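Local coordinates for protein excinuclease ABC, subunit A. (Deinococcus radiodurans, PDB 2VF7) that probably binds DNA and takes part in damage recognition during excision repair, as a zinc-containing, ATP-hydrolysing UvrA protein of the ABC superfamily, at residues A[11-19]-A[29-37]. The protein carries 1 engineered substitution. Sequence-based numbering, arbitrary orientation.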
loop_
_atom_site.group_PDB
_atom_site.type_symbol
_atom_site.label_atom_id
_atom_site.label_comp_id
_atom_site.label_asym_id
_atom_site.label_seq_id
_atom_site.Cartn_x
_atom_site.Cartn_y
_atom_site.Cartn_z
ATOM N N PRO A 11 30.372 15.563 5.470
ATOM C CA PRO A 11 29.905 14.386 6.220
ATOM C C PRO A 11 30.797 14.026 7.424
ATOM O O PRO A 11 32.031 14.115 7.339
ATOM C CB PRO A 11 29.938 13.266 5.172
ATOM C CG PRO A 11 31.012 13.701 4.165
ATOM C CD PRO A 11 31.158 15.209 4.267
ATOM N N ASP A 12 30.164 13.637 8.531
ATOM C CA ASP A 12 30.881 13.111 9.693
ATOM C C ASP A 12 31.053 11.580 9.555
ATOM O O ASP A 12 30.272 10.788 10.107
ATOM C CB ASP A 12 30.162 13.502 11.000
ATOM C CG ASP A 12 31.129 13.701 12.170
ATOM O OD1 ASP A 12 31.017 14.742 12.853
ATOM O OD2 ASP A 12 32.001 12.827 12.404
ATOM N N GLY A 13 32.083 11.188 8.801
ATOM C CA GLY A 13 32.313 9.794 8.417
ATOM C C GLY A 13 31.180 9.279 7.544
ATOM O O GLY A 13 30.197 9.985 7.284
ATOM N N GLY A 14 31.306 8.046 7.074
ATOM C CA GLY A 14 30.174 7.375 6.456
ATOM C C GLY A 14 29.438 6.539 7.486
ATOM O O GLY A 14 29.150 5.380 7.234
ATOM N N PHE A 15 29.132 7.124 8.644
ATOM C CA PHE A 15 28.506 6.394 9.747
ATOM C C PHE A 15 27.032 6.685 9.951
ATOM O O PHE A 15 26.586 7.832 9.822
ATOM C CB PHE A 15 29.240 6.661 11.060
ATOM C CG PHE A 15 30.577 6.003 11.144
ATOM C CD1 PHE A 15 31.725 6.703 10.833
ATOM C CD2 PHE A 15 30.688 4.666 11.530
ATOM C CE1 PHE A 15 32.960 6.095 10.905
ATOM C CE2 PHE A 15 31.912 4.045 11.590
ATOM C CZ PHE A 15 33.058 4.761 11.283
ATOM N N VAL A 16 26.286 5.624 10.256
ATOM C CA VAL A 16 24.924 5.713 10.780
ATOM C C VAL A 16 25.091 5.926 12.292
ATOM O O VAL A 16 25.910 5.276 12.924
ATOM C CB VAL A 16 24.105 4.411 10.491
ATOM C CG1 VAL A 16 22.655 4.539 10.953
ATOM C CG2 VAL A 16 24.189 3.992 8.985
ATOM N N GLN A 17 24.369 6.880 12.862
ATOM C CA GLN A 17 24.514 7.176 14.281
ATOM C C GLN A 17 23.187 6.953 14.994
ATOM O O GLN A 17 22.164 7.509 14.604
ATOM C CB GLN A 17 25.043 8.595 14.503
ATOM C CG GLN A 17 25.306 8.944 15.988
ATOM C CD GLN A 17 26.377 8.053 16.649
ATOM O OE1 GLN A 17 27.529 8.024 16.205
ATOM N NE2 GLN A 17 25.999 7.344 17.723
ATOM N N VAL A 18 23.229 6.124 16.033
ATOM C CA VAL A 18 22.047 5.699 16.773
ATOM C C VAL A 18 22.170 6.153 18.218
ATOM O O VAL A 18 23.205 5.937 18.871
ATOM C CB VAL A 18 21.898 4.167 16.724
ATOM C CG1 VAL A 18 20.862 3.648 17.746
ATOM C CG2 VAL A 18 21.575 3.697 15.302
ATOM N N ARG A 19 21.111 6.783 18.706
ATOM C CA ARG A 19 21.075 7.308 20.053
ATOM C C ARG A 19 19.763 6.987 20.771
ATOM O O ARG A 19 18.682 7.163 20.202
ATOM C CB ARG A 19 21.255 8.816 19.996
ATOM C CG ARG A 19 21.352 9.476 21.341
ATOM C CD ARG A 19 21.755 10.928 21.176
ATOM N NE ARG A 19 20.716 11.776 20.584
ATOM C CZ ARG A 19 19.643 12.206 21.246
ATOM N NH1 ARG A 19 19.442 11.830 22.508
ATOM N NH2 ARG A 19 18.757 12.988 20.643
ATOM N N ILE A 29 20.713 2.592 24.441
ATOM C CA ILE A 29 22.094 2.543 23.938
ATOM C C ILE A 29 22.399 3.595 22.853
ATOM O O ILE A 29 21.484 4.131 22.198
ATOM C CB ILE A 29 22.494 1.098 23.397
ATOM C CG1 ILE A 29 21.765 0.751 22.099
ATOM C CG2 ILE A 29 22.240 0.015 24.426
ATOM C CD1 ILE A 29 22.497 1.177 20.832
ATOM N N SER A 30 23.694 3.872 22.681
ATOM C CA SER A 30 24.205 4.641 21.551
ATOM C C SER A 30 25.209 3.778 20.809
ATOM O O SER A 30 26.079 3.179 21.426
ATOM C CB SER A 30 24.910 5.910 22.025
ATOM O OG SER A 30 24.011 6.787 22.647
ATOM N N VAL A 31 25.078 3.706 19.492
ATOM C CA VAL A 31 26.049 3.004 18.673
ATOM C C VAL A 31 26.182 3.699 17.322
ATOM O O VAL A 31 25.265 4.367 16.876
ATOM C CB VAL A 31 25.701 1.479 18.520
ATOM C CG1 VAL A 31 24.504 1.264 17.630
ATOM C CG2 VAL A 31 26.876 0.712 17.985
ATOM N N LYS A 32 27.343 3.559 16.695
ATOM C CA LYS A 32 27.548 4.009 15.319
ATOM C C LYS A 32 28.026 2.835 14.462
ATOM O O LYS A 32 28.763 1.970 14.939
ATOM C CB LYS A 32 28.553 5.164 15.257
ATOM C CG LYS A 32 30.003 4.724 15.219
ATOM C CD LYS A 32 30.994 5.894 15.344
ATOM C CE LYS A 32 32.446 5.382 15.284
ATOM N NZ LYS A 32 33.436 6.459 15.022
ATOM N N VAL A 33 27.597 2.813 13.201
ATOM C CA VAL A 33 27.999 1.757 12.255
ATOM C C VAL A 33 28.233 2.328 10.853
ATOM O O VAL A 33 27.432 3.140 10.368
ATOM C CB VAL A 33 26.975 0.553 12.205
ATOM C CG1 VAL A 33 26.773 -0.021 13.559
ATOM C CG2 VAL A 33 25.645 0.981 11.662
ATOM N N PRO A 34 29.321 1.887 10.191
ATOM C CA PRO A 34 29.634 2.397 8.859
ATOM C C PRO A 34 28.596 1.987 7.819
ATOM O O PRO A 34 28.007 0.903 7.901
ATOM C CB PRO A 34 31.003 1.783 8.557
ATOM C CG PRO A 34 31.116 0.615 9.422
ATOM C CD PRO A 34 30.318 0.900 10.645
ATOM N N ARG A 35 28.345 2.868 6.864
ATOM C CA ARG A 35 27.507 2.500 5.739
ATOM C C ARG A 35 28.494 2.082 4.662
ATOM O O ARG A 35 29.695 2.350 4.811
ATOM C CB ARG A 35 26.518 3.635 5.353
ATOM C CG ARG A 35 26.996 4.633 4.313
ATOM C CD ARG A 35 25.889 5.661 3.914
ATOM N NE ARG A 35 25.334 6.317 5.094
ATOM C CZ ARG A 35 25.901 7.340 5.724
ATOM N NH1 ARG A 35 27.030 7.856 5.282
ATOM N NH2 ARG A 35 25.332 7.847 6.808
ATOM N N ASP A 36 28.023 1.363 3.641
ATOM C CA ASP A 36 28.876 0.825 2.542
ATOM C C ASP A 36 29.869 -0.228 3.018
ATOM O O ASP A 36 30.969 -0.372 2.478
ATOM C CB ASP A 36 29.595 1.940 1.757
ATOM C CG ASP A 36 28.638 3.038 1.257
ATOM O OD1 ASP A 36 27.750 2.754 0.429
ATOM O OD2 ASP A 36 28.785 4.201 1.687
ATOM N N ALA A 37 29.456 -0.998 4.015
ATOM C CA ALA A 37 30.309 -2.030 4.574
ATOM C C ALA A 37 29.473 -3.240 4.985
ATOM O O ALA A 37 28.248 -3.122 5.118
ATOM C CB ALA A 37 31.102 -1.473 5.758
HETATM O O HOH W 1 31.306 4.509 5.918
#
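Phe15 turns its CG away from its carbonyl carbon (chi1 -72°), and Lys32, its CG lodged between backbone N and carbonyl carbon (chi1 85°), then runs out extended, which carries the end of the chain over one face of the ring. Lys32 CE makes a CH-pi contact there, and Lys32 NZ a cation-pi contact 4.3 Å from the Phe15 ring centroid. The CD2–CE2 side of the ring leans on Pro34, with Phe15 CE2 3.7 Å from Pro34 CD, while Trp449 of strand 449-453 meets the ring edge-to-face. With an alanine here instead of Phe15, the Lys32 ammonium would probably lose the ring under it and Pro34 CD its contact with CE2. On the side of the sheet that carries Phe15 and Lys32, Gln17 bends at chi2, bringing OE1 to 3.2 Å from Lys32 CB. Strands 15-19 and 29-34 form an antiparallel beta hairpin, with 87-89 beside 15-21, consistent with the antiparallel beta subdomain of ABC ATPases; 29-34 runs on to strand 38-42, which leads into the ADP-binding P-loop. Val16 pairs with Val33 and Val18 with Val31, each pair closed by two backbone hydrogen bonds. These four valines form the buried face: Val16 CB packs 3.9 Å from Val33 CG2, Val16 and Val18 touch Ile88, and Val31 and Val33 rest on Val451. Past the strand end, Arg35 N gives a nearly straight bond of 2.7 Å to Gly14 O; a water donating to Gly14 O and Arg35 O bridges the two. The Arg35 guanidinium folds back over Gly14, NH1 lying 3.4 Å from Gly14 CA, while NH2 is hydrogen-bonded to Gly90 O.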